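YrdC-like domain-containing protein (Streptococcus mutans, PDB 3L7V) is an uncharacterised YrdC-like protein that may bind double-stranded RNA and take part in tRNA modification. Local coordinates at residues G43-E48 with E170-E175; G58-P63 with L213-D218; G128-W133 with R156-F161; V238-V243 with P264-K269. All blocks are in the same frame, centred on the assembly; numbering follows the deposited sequence.

In the fold
The four contacts fall into two clusters on opposite sides of the chain's centre. Contacts 1 and 2 have centres about 12 Å apart and touch through S46, I172, I60 and I215; contacts 3 and 4 have centres about 11 Å apart, where strand 127-132 meets strand 239-241. Between the clusters the centres are about 24 to 28 Å apart. Contacts 2, 3 and 4 all belong to one mixed sheet, whereas contact 1 joins helix 167-180 to the loop leading into helix 47-54. Along the chain contacts 1 and 2 interlock, contact 3 is nested inside both, and contact 4 follows. Contacts 1 and 2 thus bridge long sequence separations, while much shorter loops close contacts 3 and 4.

Contact 1: G43-E48 with E170-E175; sequences GNLSQE and EQIAKE
G43 meets Q171 through its backbone carbonyl. Q171 NE2 donates to G43 O at 3.1 Å, nearly straight at 169°; the acceptor lies close to the plane of the side-chain amide, while the donor stands above the carbonyl plane. G43 has a positive phi of 103°, a conformation suited to glycine. At N44 the chain runs past the other end of the same amide: N44 C is 3.2 Å from Q171 OE1, while N44 O turns to W41 NE1. L45 N is equally near OE1 but badly angled for a bond, so L45 contributes mainly its side chain. With CG anti to the backbone N (chi1 166°), its two methyls divide over the helix: CD1 packs 3.9 Å from Q171 CB and equally near I172 CG1, and CD2 touches E175 CG at 3.5 Å, the leucine crossing the glutamate at about a right angle. The carboxylate beyond that methylene pairs with K179. S46 N then reaches Q171 OE1 through a water, 2.9 Å from each, so both ends of the amide are engaged and its rotation is restrained. S46 is also the N-cap of helix 47-54, its OG accepting from G49 N. The connection leading into helix 47-54 thus lies along one side of helix 167-180, with S46 resting on I39 of strand 37-40 and I172 reaching I60 of strand 59-64.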
loop_
_atom_site.group_PDB
_atom_site.type_symbol
_atom_site.label_atom_id
_atom_site.label_comp_id
_atom_site.label_asym_id
_atom_site.label_seq_id
_atom_site.Cartn_x
_atom_site.Cartn_y
_atom_site.Cartn_z
ATOM N N GLY A 43 16.414 -9.509 -8.012
ATOM C CA GLY A 43 16.348 -9.869 -6.602
ATOM C C GLY A 43 17.082 -8.922 -5.663
ATOM O O GLY A 43 16.881 -8.980 -4.449
ATOM N N ASN A 44 17.938 -8.063 -6.216
ATOM C CA ASN A 44 18.601 -6.998 -5.454
ATOM C C ASN A 44 17.897 -5.646 -5.661
ATOM O O ASN A 44 17.110 -5.479 -6.596
ATOM C CB ASN A 44 20.071 -6.841 -5.883
ATOM C CG ASN A 44 20.850 -8.156 -5.871
ATOM O OD1 ASN A 44 20.997 -8.806 -4.834
ATOM N ND2 ASN A 44 21.383 -8.532 -7.031
ATOM N N LEU A 45 18.196 -4.680 -4.798
ATOM C CA LEU A 45 17.665 -3.324 -4.940
ATOM C C LEU A 45 17.902 -2.744 -6.352
ATOM O O LEU A 45 19.016 -2.784 -6.863
ATOM C CB LEU A 45 18.308 -2.403 -3.903
ATOM C CG LEU A 45 18.118 -0.895 -4.121
ATOM C CD1 LEU A 45 16.684 -0.495 -3.896
ATOM C CD2 LEU A 45 19.025 -0.097 -3.195
ATOM N N SER A 46 16.855 -2.202 -6.968
ATOM C CA SER A 46 16.989 -1.539 -8.274
ATOM C C SER A 46 17.524 -0.096 -8.165
ATOM O O SER A 46 16.791 0.824 -7.813
ATOM C CB SER A 46 15.655 -1.557 -9.036
ATOM O OG SER A 46 15.790 -0.978 -10.326
ATOM N N GLN A 47 18.805 0.082 -8.462
ATOM C CA GLN A 47 19.450 1.390 -8.393
ATOM C C GLN A 47 18.863 2.347 -9.429
ATOM O O GLN A 47 18.703 3.533 -9.162
ATOM C CB GLN A 47 20.957 1.261 -8.617
ATOM C CG GLN A 47 21.687 0.431 -7.568
ATOM C CD GLN A 47 21.809 1.139 -6.227
ATOM O OE1 GLN A 47 22.157 0.523 -5.221
ATOM N NE2 GLN A 47 21.527 2.439 -6.210
ATOM N N GLU A 48 18.548 1.819 -10.606
ATOM C CA GLU A 48 17.962 2.620 -11.673
ATOM C C GLU A 48 16.565 3.141 -11.268
ATOM O O GLU A 48 16.269 4.330 -11.416
ATOM C CB GLU A 48 17.921 1.813 -12.979
ATOM C CG GLU A 48 17.616 2.636 -14.231
ATOM C CD GLU A 48 17.899 1.887 -15.543
ATOM O OE1 GLU A 48 18.311 0.706 -15.504
ATOM O OE2 GLU A 48 17.711 2.485 -16.624
ATOM N N GLU A 170 9.583 -3.124 -1.713
ATOM C CA GLU A 170 10.034 -2.985 -0.321
ATOM C C GLU A 170 11.462 -2.441 -0.250
ATOM O O GLU A 170 11.748 -1.548 0.559
ATOM C CB GLU A 170 9.938 -4.315 0.451
ATOM C CG GLU A 170 8.521 -4.862 0.637
ATOM C CD GLU A 170 8.500 -6.294 1.176
ATOM O OE1 GLU A 170 9.383 -6.625 1.991
ATOM O OE2 GLU A 170 7.600 -7.086 0.788
ATOM N N GLN A 171 12.355 -2.972 -1.092
ATOM C CA GLN A 171 13.734 -2.465 -1.137
ATOM C C GLN A 171 13.790 -0.957 -1.438
ATOM O O GLN A 171 14.463 -0.195 -0.735
ATOM C CB GLN A 171 14.608 -3.269 -2.116
ATOM C CG GLN A 171 14.826 -4.734 -1.699
ATOM C CD GLN A 171 15.351 -5.633 -2.827
ATOM O OE1 GLN A 171 15.133 -5.367 -4.010
ATOM N NE2 GLN A 171 16.032 -6.715 -2.451
ATOM N N ILE A 172 13.062 -0.519 -2.459
ATOM C CA ILE A 172 13.085 0.896 -2.830
ATOM C C ILE A 172 12.513 1.815 -1.747
ATOM O O ILE A 172 13.091 2.855 -1.455
ATOM C CB ILE A 172 12.372 1.136 -4.184
ATOM C CG1 ILE A 172 13.151 0.420 -5.302
ATOM C CG2 ILE A 172 12.205 2.628 -4.431
ATOM C CD1 ILE A 172 12.596 0.584 -6.711
ATOM N N ALA A 173 11.382 1.430 -1.153
ATOM C CA ALA A 173 10.758 2.216 -0.078
ATOM C C ALA A 173 11.667 2.363 1.151
ATOM O O ALA A 173 11.642 3.382 1.833
ATOM C CB ALA A 173 9.423 1.599 0.330
ATOM N N LYS A 174 12.463 1.335 1.428
ATOM C CA LYS A 174 13.358 1.346 2.580
ATOM C C LYS A 174 14.549 2.296 2.375
ATOM O O LYS A 174 14.919 3.036 3.293
ATOM C CB LYS A 174 13.852 -0.072 2.905
ATOM C CG LYS A 174 14.597 -0.174 4.238
ATOM C CD LYS A 174 15.184 -1.557 4.454
ATOM C CE LYS A 174 15.613 -1.766 5.906
ATOM N NZ LYS A 174 16.301 -3.077 6.109
ATOM N N GLU A 175 15.151 2.259 1.181
ATOM C CA GLU A 175 16.227 3.195 0.833
ATOM C C GLU A 175 15.767 4.645 0.866
ATOM O O GLU A 175 16.467 5.506 1.389
ATOM C CB GLU A 175 16.802 2.893 -0.555
ATOM C CG GLU A 175 17.883 1.836 -0.565
ATOM C CD GLU A 175 19.126 2.255 0.200
ATOM O OE1 GLU A 175 19.609 3.381 -0.019
ATOM O OE2 GLU A 175 19.629 1.450 1.011
HETATM O O HOH W 1 14.380 -3.317 -5.861
#

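Contact 2: G58-P63 with L213-D218; sequences GVIVCP and LVIEAD. With SO4 (sulfate ion), chain D.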
loop_
_atom_site.group_PDB
_atom_site.type_symbol
_atom_site.label_atom_id
_atom_site.label_comp_id
_atom_site.label_asym_id
_atom_site.label_seq_id
_atom_site.Cartn_x
_atom_site.Cartn_y
_atom_site.Cartn_z
ATOM N N GLY A 58 9.357 11.810 -10.913
ATOM C CA GLY A 58 9.612 10.454 -11.378
ATOM C C GLY A 58 8.446 9.505 -11.148
ATOM O O GLY A 58 7.745 9.609 -10.139
ATOM N N VAL A 59 8.255 8.582 -12.094
ATOM C CA VAL A 59 7.180 7.581 -12.074
ATOM C C VAL A 59 7.664 6.262 -12.689
ATOM O O VAL A 59 8.165 6.248 -13.823
ATOM C CB VAL A 59 5.945 8.023 -12.900
ATOM C CG1 VAL A 59 4.898 6.923 -12.910
ATOM C CG2 VAL A 59 5.352 9.334 -12.380
ATOM N N ILE A 60 7.501 5.158 -11.953
ATOM C CA ILE A 60 7.864 3.834 -12.457
ATOM C C ILE A 60 6.743 2.797 -12.321
ATOM O O ILE A 60 5.774 3.014 -11.592
ATOM C CB ILE A 60 9.144 3.287 -11.768
ATOM C CG1 ILE A 60 8.853 2.858 -10.326
ATOM C CG2 ILE A 60 10.277 4.316 -11.802
ATOM C CD1 ILE A 60 10.039 2.228 -9.665
ATOM N N VAL A 61 6.876 1.682 -13.052
ATOM C CA VAL A 61 6.021 0.511 -12.857
ATOM C C VAL A 61 6.857 -0.578 -12.180
ATOM O O VAL A 61 8.040 -0.715 -12.492
ATOM C CB VAL A 61 5.389 0.006 -14.184
ATOM C CG1 VAL A 61 5.010 -1.464 -14.072
ATOM C CG2 VAL A 61 4.155 0.851 -14.563
ATOM N N CYS A 62 6.244 -1.333 -11.258
ATOM C CA CYS A 62 6.965 -2.235 -10.352
ATOM C C CYS A 62 6.118 -3.439 -9.916
ATOM O O CYS A 62 4.947 -3.274 -9.581
ATOM C CB CYS A 62 7.410 -1.436 -9.115
ATOM S SG CYS A 62 8.293 -2.320 -7.786
ATOM N N PRO A 63 6.722 -4.649 -9.885
ATOM C CA PRO A 63 6.050 -5.911 -9.544
ATOM C C PRO A 63 5.680 -5.977 -8.069
ATOM O O PRO A 63 6.392 -5.406 -7.246
ATOM C CB PRO A 63 7.123 -6.985 -9.812
ATOM C CG PRO A 63 8.282 -6.284 -10.399
ATOM C CD PRO A 63 8.172 -4.839 -10.020
ATOM N N LEU A 213 9.962 4.142 -16.544
ATOM C CA LEU A 213 10.625 2.829 -16.514
ATOM C C LEU A 213 9.639 1.719 -16.114
ATOM O O LEU A 213 8.758 1.936 -15.284
ATOM C CB LEU A 213 11.800 2.840 -15.529
ATOM C CG LEU A 213 12.627 1.571 -15.296
ATOM C CD1 LEU A 213 13.655 1.402 -16.395
ATOM C CD2 LEU A 213 13.321 1.622 -13.941
ATOM N N VAL A 214 9.799 0.537 -16.705
ATOM C CA VAL A 214 9.019 -0.639 -16.326
ATOM C C VAL A 214 9.930 -1.770 -15.844
ATOM O O VAL A 214 10.780 -2.255 -16.598
ATOM C CB VAL A 214 8.177 -1.191 -17.511
ATOM C CG1 VAL A 214 7.370 -2.420 -17.065
ATOM C CG2 VAL A 214 7.258 -0.102 -18.097
ATOM N N ILE A 215 9.747 -2.194 -14.595
ATOM C CA ILE A 215 10.504 -3.313 -14.061
ATOM C C ILE A 215 9.669 -4.591 -14.185
ATOM O O ILE A 215 8.544 -4.640 -13.680
ATOM C CB ILE A 215 10.899 -3.050 -12.588
ATOM C CG1 ILE A 215 11.842 -1.844 -12.489
ATOM C CG2 ILE A 215 11.517 -4.276 -11.959
ATOM C CD1 ILE A 215 11.867 -1.173 -11.091
ATOM N N GLU A 216 10.221 -5.606 -14.862
ATOM C CA GLU A 216 9.526 -6.878 -15.144
ATOM C C GLU A 216 9.956 -8.038 -14.229
ATOM O O GLU A 216 11.133 -8.144 -13.885
ATOM C CB GLU A 216 9.752 -7.307 -16.603
ATOM C CG GLU A 216 9.334 -6.269 -17.647
ATOM C CD GLU A 216 9.329 -6.814 -19.080
ATOM O OE1 GLU A 216 9.557 -8.028 -19.283
ATOM O OE2 GLU A 216 9.083 -6.020 -20.011
ATOM N N ALA A 217 8.998 -8.898 -13.860
ATOM C CA ALA A 217 9.244 -10.122 -13.073
ATOM C C ALA A 217 8.019 -11.056 -13.035
ATOM O O ALA A 217 7.588 -11.470 -11.959
ATOM C CB ALA A 217 9.692 -9.786 -11.645
ATOM N N ASP A 218 7.469 -11.382 -14.209
ATOM C CA ASP A 218 6.292 -12.250 -14.332
ATOM C C ASP A 218 6.406 -13.565 -13.539
ATOM O O ASP A 218 5.426 -14.025 -12.951
ATOM C CB ASP A 218 6.008 -12.570 -15.810
ATOM C CG ASP A 218 5.332 -11.414 -16.562
ATOM O OD1 ASP A 218 5.039 -10.352 -15.960
ATOM O OD2 ASP A 218 5.090 -11.577 -17.777
HETATM S S SO4 D . 10.244 -12.536 -16.351
HETATM O O1 SO4 D . 11.412 -12.132 -15.574
HETATM O O2 SO4 D . 9.345 -11.386 -16.466
HETATM O O3 SO4 D . 10.664 -12.972 -17.683
HETATM O O4 SO4 D . 9.576 -13.652 -15.681
#
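The puckered ring of P63 touches I215 and A217: its CD is 3.9 Å from I215 CG2, its CG is 4.0 Å from A217 CB, and both ring carbons approach I215 O. P63 and I215 cross at about a right angle. This packing closes one end of a parallel pair of strands, 59-63 beside 213-216, inside the mixed sheet of the YrdC-like fold. Their axes differ by only 8° and come within 4.8 Å. The register rests on V61, which uses both its own N-H and its own C=O: V61 N donates to L213 O at 2.9 Å, and I215 N donates to V61 O at 3.1 Å. The first approaches nearly along the carbonyl direction, the second from above the carbonyl plane. On one face V61 and V214 lie side by side, their CG1 atoms 3.9 Å apart. I60 and L213 point to the other face. There I60 CD1 meets I215 CD1 at 4.1 Å, while I52 of helix 47-54 packs on both I60 and L213. Strand 67-72 continues the sheet beyond 59-63, and strand 37-40 does so beyond 213-216. Where helix 218-223 begins, a sulfate, probably from the crystallisation liquor, is bound, with D219 N and H40 ND1 completing the site: D218 N donates to its O2 at 2.9 Å, at an angle of 143°.

Contact 3: G128-W133 with R156-F161; sequences GCILPW and RGTSCF
W133 NE1 donates to S159 OG at 3.0 Å and 171°, an almost straight bond with the hydroxyl oxygen lying in the indole plane. S159 OG is also hydrogen-bonded to M152 O; since a carbonyl can only accept, the hydroxyl is fixed as acceptor from the indole and donor to M152. The strands 128-132 and 158-161 themselves run antiparallel, paired through C129 with F161 and through L131 with S159. L131 N reaches S159 O at 3.0 Å and F161 N reaches C129 O at the same distance; each is answered by a return bond, making two complete hydrogen-bonded pairs. Beyond P132 a water takes over, accepting from W133 N and donating to G157 O, 3.0 Å from each. Packing gathers on the L131, S159 and F161 face. F161 CZ stands 3.8 Å above one face of the indole, offset toward its rim, with the planes at 57°; F161 CD2 also approaches L131 CB at 4.2 Å. L103 and L106 of helix 100-106 pack on F161, and L106 reaches W133 as well. On the opposite face I130 CG2 lies 3.9 Å from T158 OG1, whose hydrogen-bonding partner is D154. Beside the packing of L131, F161, L103 and L106, the indole N-H is satisfied by S159 OG, which passes its own hydrogen to M152 O, so the indole is held by a directional bond at its edge and by an aromatic neighbour on its face.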
loop_
_atom_site.group_PDB
_atom_site.type_symbol
_atom_site.label_atom_id
_atom_site.label_comp_id
_atom_site.label_asym_id
_atom_site.label_seq_id
_atom_site.Cartn_x
_atom_site.Cartn_y
_atom_site.Cartn_z
ATOM N N GLY A 128 -2.970 -4.159 4.485
ATOM C CA GLY A 128 -3.260 -2.725 4.466
ATOM C C GLY A 128 -4.354 -2.264 5.450
ATOM O O GLY A 128 -5.411 -2.884 5.548
ATOM N N CYS A 129 -4.110 -1.178 6.187
ATOM C CA CYS A 129 -5.091 -0.678 7.156
ATOM C C CYS A 129 -5.313 0.823 7.013
ATOM O O CYS A 129 -4.357 1.593 6.858
ATOM C CB CYS A 129 -4.679 -0.985 8.613
ATOM S SG CYS A 129 -4.565 -2.742 9.143
ATOM N N ILE A 130 -6.574 1.233 7.103
ATOM C CA ILE A 130 -6.955 2.640 7.036
ATOM C C ILE A 130 -6.822 3.280 8.415
ATOM O O ILE A 130 -7.567 2.927 9.342
ATOM C CB ILE A 130 -8.403 2.798 6.525
ATOM C CG1 ILE A 130 -8.554 2.118 5.165
ATOM C CG2 ILE A 130 -8.811 4.280 6.437
ATOM C CD1 ILE A 130 -9.901 2.332 4.544
ATOM N N LEU A 131 -5.872 4.216 8.533
ATOM C CA LEU A 131 -5.549 4.909 9.793
ATOM C C LEU A 131 -5.525 6.462 9.678
ATOM O O LEU A 131 -5.407 7.002 8.584
ATOM C CB LEU A 131 -4.195 4.400 10.320
ATOM C CG LEU A 131 -4.135 2.928 10.761
ATOM C CD1 LEU A 131 -2.693 2.411 10.857
ATOM C CD2 LEU A 131 -4.900 2.715 12.086
ATOM N N PRO A 132 -5.632 7.178 10.814
ATOM C CA PRO A 132 -5.427 8.640 10.836
ATOM C C PRO A 132 -3.943 9.000 10.953
ATOM O O PRO A 132 -3.165 8.185 11.438
ATOM C CB PRO A 132 -6.142 9.089 12.123
ATOM C CG PRO A 132 -6.737 7.814 12.751
ATOM C CD PRO A 132 -5.976 6.658 12.150
ATOM N N TRP A 133 -3.557 10.200 10.533
ATOM C CA TRP A 133 -2.170 10.679 10.718
ATOM C C TRP A 133 -1.954 11.289 12.099
ATOM O O TRP A 133 -2.856 11.919 12.659
ATOM C CB TRP A 133 -1.789 11.732 9.659
ATOM C CG TRP A 133 -1.541 11.182 8.280
ATOM C CD1 TRP A 133 -2.477 10.684 7.410
ATOM C CD2 TRP A 133 -0.275 11.088 7.604
ATOM N NE1 TRP A 133 -1.868 10.279 6.241
ATOM C CE2 TRP A 133 -0.521 10.521 6.333
ATOM C CE3 TRP A 133 1.040 11.427 7.949
ATOM C CZ2 TRP A 133 0.502 10.281 5.409
ATOM C CZ3 TRP A 133 2.054 11.188 7.028
ATOM C CH2 TRP A 133 1.776 10.623 5.773
ATOM N N ARG A 156 -11.205 13.125 5.264
ATOM C CA ARG A 156 -11.201 12.951 6.721
ATOM C C ARG A 156 -9.784 12.946 7.284
ATOM O O ARG A 156 -9.599 12.965 8.500
ATOM C CB ARG A 156 -11.887 11.649 7.135
ATOM C CG ARG A 156 -13.088 11.269 6.305
ATOM C CD ARG A 156 -12.972 9.812 5.879
ATOM N NE ARG A 156 -13.632 8.882 6.787
ATOM C CZ ARG A 156 -13.336 7.590 6.886
ATOM N NH1 ARG A 156 -12.363 7.058 6.153
ATOM N NH2 ARG A 156 -14.011 6.831 7.734
ATOM N N GLY A 157 -8.788 12.895 6.404
ATOM C CA GLY A 157 -7.398 12.917 6.826
ATOM C C GLY A 157 -6.791 11.542 7.079
ATOM O O GLY A 157 -5.809 11.424 7.799
ATOM N N THR A 158 -7.370 10.502 6.489
ATOM C CA THR A 158 -6.875 9.141 6.682
ATOM C C THR A 158 -6.113 8.680 5.438
ATOM O O THR A 158 -6.302 9.249 4.356
ATOM C CB THR A 158 -8.039 8.151 6.986
ATOM O OG1 THR A 158 -9.000 8.177 5.922
ATOM C CG2 THR A 158 -8.753 8.518 8.294
ATOM N N SER A 159 -5.248 7.673 5.596
ATOM C CA SER A 159 -4.630 6.966 4.458
ATOM C C SER A 159 -4.624 5.456 4.691
ATOM O O SER A 159 -4.869 4.997 5.820
ATOM C CB SER A 159 -3.183 7.422 4.216
ATOM O OG SER A 159 -3.075 8.814 3.957
ATOM N N CYS A 160 -4.350 4.693 3.626
ATOM C CA CYS A 160 -4.103 3.252 3.736
ATOM C C CYS A 160 -2.595 2.974 3.822
ATOM O O CYS A 160 -1.868 3.235 2.862
ATOM C CB CYS A 160 -4.702 2.488 2.540
ATOM S SG CYS A 160 -4.476 0.659 2.624
ATOM N N PHE A 161 -2.140 2.442 4.960
ATOM C CA PHE A 161 -0.719 2.119 5.173
ATOM C C PHE A 161 -0.459 0.613 4.955
ATOM O O PHE A 161 -1.081 -0.223 5.610
ATOM C CB PHE A 161 -0.276 2.524 6.601
ATOM C CG PHE A 161 -0.231 4.020 6.843
ATOM C CD1 PHE A 161 0.953 4.732 6.686
ATOM C CD2 PHE A 161 -1.369 4.707 7.237
ATOM C CE1 PHE A 161 0.995 6.093 6.909
ATOM C CE2 PHE A 161 -1.335 6.074 7.456
ATOM C CZ PHE A 161 -0.150 6.769 7.293
HETATM O O HOH W 2 -4.966 12.808 10.372
#

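Contact 4: V238-V243 with P264-K269; sequences VMVSMV and PVVIRK. With SO4 (sulfate ion), chain G; SO4 (sulfate ion), chain B.
M239 packs closely on I267 between strands 239-241 and 265-268. M239, present as selenomethionine, brings CB to 3.3 Å from I267 CD1, and its CE comes almost as near; both are shorter than ordinary carbon contacts, so the exact placement of these atoms is doubtful. I267 and R268 both face M239, a classic beta bulge: M239 N donates to R268 O at 3.3 Å, while M239 O accepts from I267 N at 3.1 Å. In I267, chi1 of 53° and chi2 of 79° together bring CD1 toward M239. Farther on the ladder is regular. S241 and V265 exchange a pair of bonds, S241 N to V265 O at 2.8 Å being the shorter. V240 CG2 and V266 CG2 meet more loosely, at 4.2 Å, on the face covered by helix 273-283, and the selenium of M242 rests 3.8 Å from P264 CB. Toward R268 and K269 apolar contact gives way to anions, probably from the crystallisation liquor. The R268 chain bends at chi3 (76°), its guanidinium has M239 SE over one face, and NH1 donates at the edge to O2 of one sulfate at 3.0 Å; NH2 is taken by G237 O. K269 N binds a second sulfate. The two anions are thus held separately, one by R268 NH1 and one by K269 N, with S188 N a further donor to a sulfate. This is compatible with anion affinity at this end of the strand pair, and only tentatively with binding of RNA phosphates.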
loop_
_atom_site.group_PDB
_atom_site.type_symbol
_atom_site.label_atom_id
_atom_site.label_comp_id
_atom_site.label_asym_id
_atom_site.label_seq_id
_atom_site.Cartn_x
_atom_site.Cartn_y
_atom_site.Cartn_z
ATOM N N VAL A 238 -5.781 -7.677 1.013
ATOM C CA VAL A 238 -6.834 -7.413 1.990
ATOM C C VAL A 238 -6.748 -5.982 2.520
ATOM O O VAL A 238 -5.652 -5.469 2.725
ATOM C CB VAL A 238 -6.701 -8.365 3.211
ATOM C CG1 VAL A 238 -7.569 -7.889 4.365
ATOM C CG2 VAL A 238 -7.037 -9.797 2.827
HETATM N N MSE A 239 -7.895 -5.341 2.733
HETATM C CA MSE A 239 -7.944 -4.034 3.420
HETATM C C MSE A 239 -8.790 -4.080 4.697
HETATM O O MSE A 239 -9.902 -4.611 4.679
HETATM C CB MSE A 239 -8.470 -2.927 2.489
HETATM C CG MSE A 239 -7.379 -2.248 1.644
HETATM SE SE MSE A 239 -7.956 -0.677 0.582
HETATM C CE MSE A 239 -8.966 0.273 1.923
ATOM N N VAL A 240 -8.270 -3.523 5.794
ATOM C CA VAL A 240 -9.011 -3.476 7.076
ATOM C C VAL A 240 -9.173 -2.040 7.582
ATOM O O VAL A 240 -8.183 -1.335 7.763
ATOM C CB VAL A 240 -8.309 -4.305 8.191
ATOM C CG1 VAL A 240 -9.072 -4.205 9.513
ATOM C CG2 VAL A 240 -8.184 -5.755 7.791
ATOM N N SER A 241 -10.411 -1.600 7.806
ATOM C CA SER A 241 -10.640 -0.266 8.365
ATOM C C SER A 241 -10.468 -0.238 9.891
ATOM O O SER A 241 -11.104 -1.013 10.609
ATOM C CB SER A 241 -12.036 0.241 8.004
ATOM O OG SER A 241 -12.218 1.555 8.513
HETATM N N MSE A 242 -9.625 0.675 10.372
HETATM C CA MSE A 242 -9.304 0.807 11.792
HETATM C C MSE A 242 -9.772 2.160 12.360
HETATM O O MSE A 242 -9.221 2.673 13.342
HETATM C CB MSE A 242 -7.788 0.627 12.007
HETATM C CG MSE A 242 -7.267 -0.817 11.731
HETATM SE SE MSE A 242 -7.941 -2.100 13.069
HETATM C CE MSE A 242 -6.824 -3.653 12.603
ATOM N N VAL A 243 -10.833 2.697 11.772
ATOM C CA VAL A 243 -11.263 4.064 12.015
ATOM C C VAL A 243 -12.788 4.030 12.059
ATOM O O VAL A 243 -13.386 3.151 11.456
ATOM C CB VAL A 243 -10.762 4.964 10.816
ATOM C CG1 VAL A 243 -11.891 5.294 9.834
ATOM C CG2 VAL A 243 -10.065 6.207 11.292
ATOM N N PRO A 264 -12.761 -3.001 14.413
ATOM C CA PRO A 264 -12.115 -3.225 13.105
ATOM C C PRO A 264 -13.103 -3.775 12.072
ATOM O O PRO A 264 -13.971 -4.550 12.474
ATOM C CB PRO A 264 -11.065 -4.300 13.401
ATOM C CG PRO A 264 -10.818 -4.216 14.902
ATOM C CD PRO A 264 -12.077 -3.695 15.523
ATOM N N VAL A 265 -12.972 -3.408 10.788
ATOM C CA VAL A 265 -13.865 -3.934 9.738
ATOM C C VAL A 265 -13.130 -4.376 8.456
ATOM O O VAL A 265 -12.458 -3.574 7.816
ATOM C CB VAL A 265 -14.921 -2.889 9.321
ATOM C CG1 VAL A 265 -15.809 -3.443 8.188
ATOM C CG2 VAL A 265 -15.766 -2.423 10.524
ATOM N N VAL A 266 -13.272 -5.638 8.059
ATOM C CA VAL A 266 -12.678 -6.077 6.801
ATOM C C VAL A 266 -13.524 -5.552 5.629
ATOM O O VAL A 266 -14.682 -5.932 5.493
ATOM C CB VAL A 266 -12.540 -7.623 6.731
ATOM C CG1 VAL A 266 -12.041 -8.086 5.336
ATOM C CG2 VAL A 266 -11.632 -8.145 7.851
ATOM N N ILE A 267 -12.950 -4.674 4.795
ATOM C CA ILE A 267 -13.701 -4.071 3.680
ATOM C C ILE A 267 -13.350 -4.590 2.265
ATOM O O ILE A 267 -14.091 -4.349 1.303
ATOM C CB ILE A 267 -13.726 -2.494 3.740
ATOM C CG1 ILE A 267 -12.324 -1.892 3.860
ATOM C CG2 ILE A 267 -14.578 -2.001 4.916
ATOM C CD1 ILE A 267 -11.583 -1.850 2.583
ATOM N N ARG A 268 -12.247 -5.323 2.135
ATOM C CA ARG A 268 -11.907 -5.931 0.846
ATOM C C ARG A 268 -11.237 -7.282 1.047
ATOM O O ARG A 268 -10.292 -7.404 1.818
ATOM C CB ARG A 268 -11.006 -5.000 0.013
ATOM C CG ARG A 268 -10.888 -5.345 -1.471
ATOM C CD ARG A 268 -10.067 -4.285 -2.259
ATOM N NE ARG A 268 -8.622 -4.392 -2.039
ATOM C CZ ARG A 268 -7.704 -3.615 -2.620
ATOM N NH1 ARG A 268 -8.065 -2.666 -3.473
ATOM N NH2 ARG A 268 -6.416 -3.786 -2.349
ATOM N N LYS A 269 -11.741 -8.285 0.335
ATOM C CA LYS A 269 -11.220 -9.656 0.351
ATOM C C LYS A 269 -9.938 -9.752 -0.501
ATOM O O LYS A 269 -9.772 -8.997 -1.453
ATOM C CB LYS A 269 -12.327 -10.588 -0.188
ATOM C CG LYS A 269 -12.144 -12.070 0.024
ATOM C CD LYS A 269 -13.382 -12.831 -0.457
ATOM C CE LYS A 269 -13.188 -14.345 -0.344
ATOM N NZ LYS A 269 -14.439 -15.119 -0.615
HETATM S S SO4 G . -14.272 -7.257 -2.884
HETATM O O1 SO4 G . -13.780 -6.878 -1.564
HETATM O O2 SO4 G . -15.687 -7.594 -2.782
HETATM O O3 SO4 G . -14.106 -6.141 -3.812
HETATM O O4 SO4 G . -13.522 -8.413 -3.368
HETATM S S SO4 B . -5.488 0.102 -5.394
HETATM O O1 SO4 B . -5.719 1.217 -4.473
HETATM O O2 SO4 B . -6.639 -0.794 -5.391
HETATM O O3 SO4 B . -5.303 0.624 -6.750
HETATM O O4 SO4 B . -4.320 -0.666 -4.960
#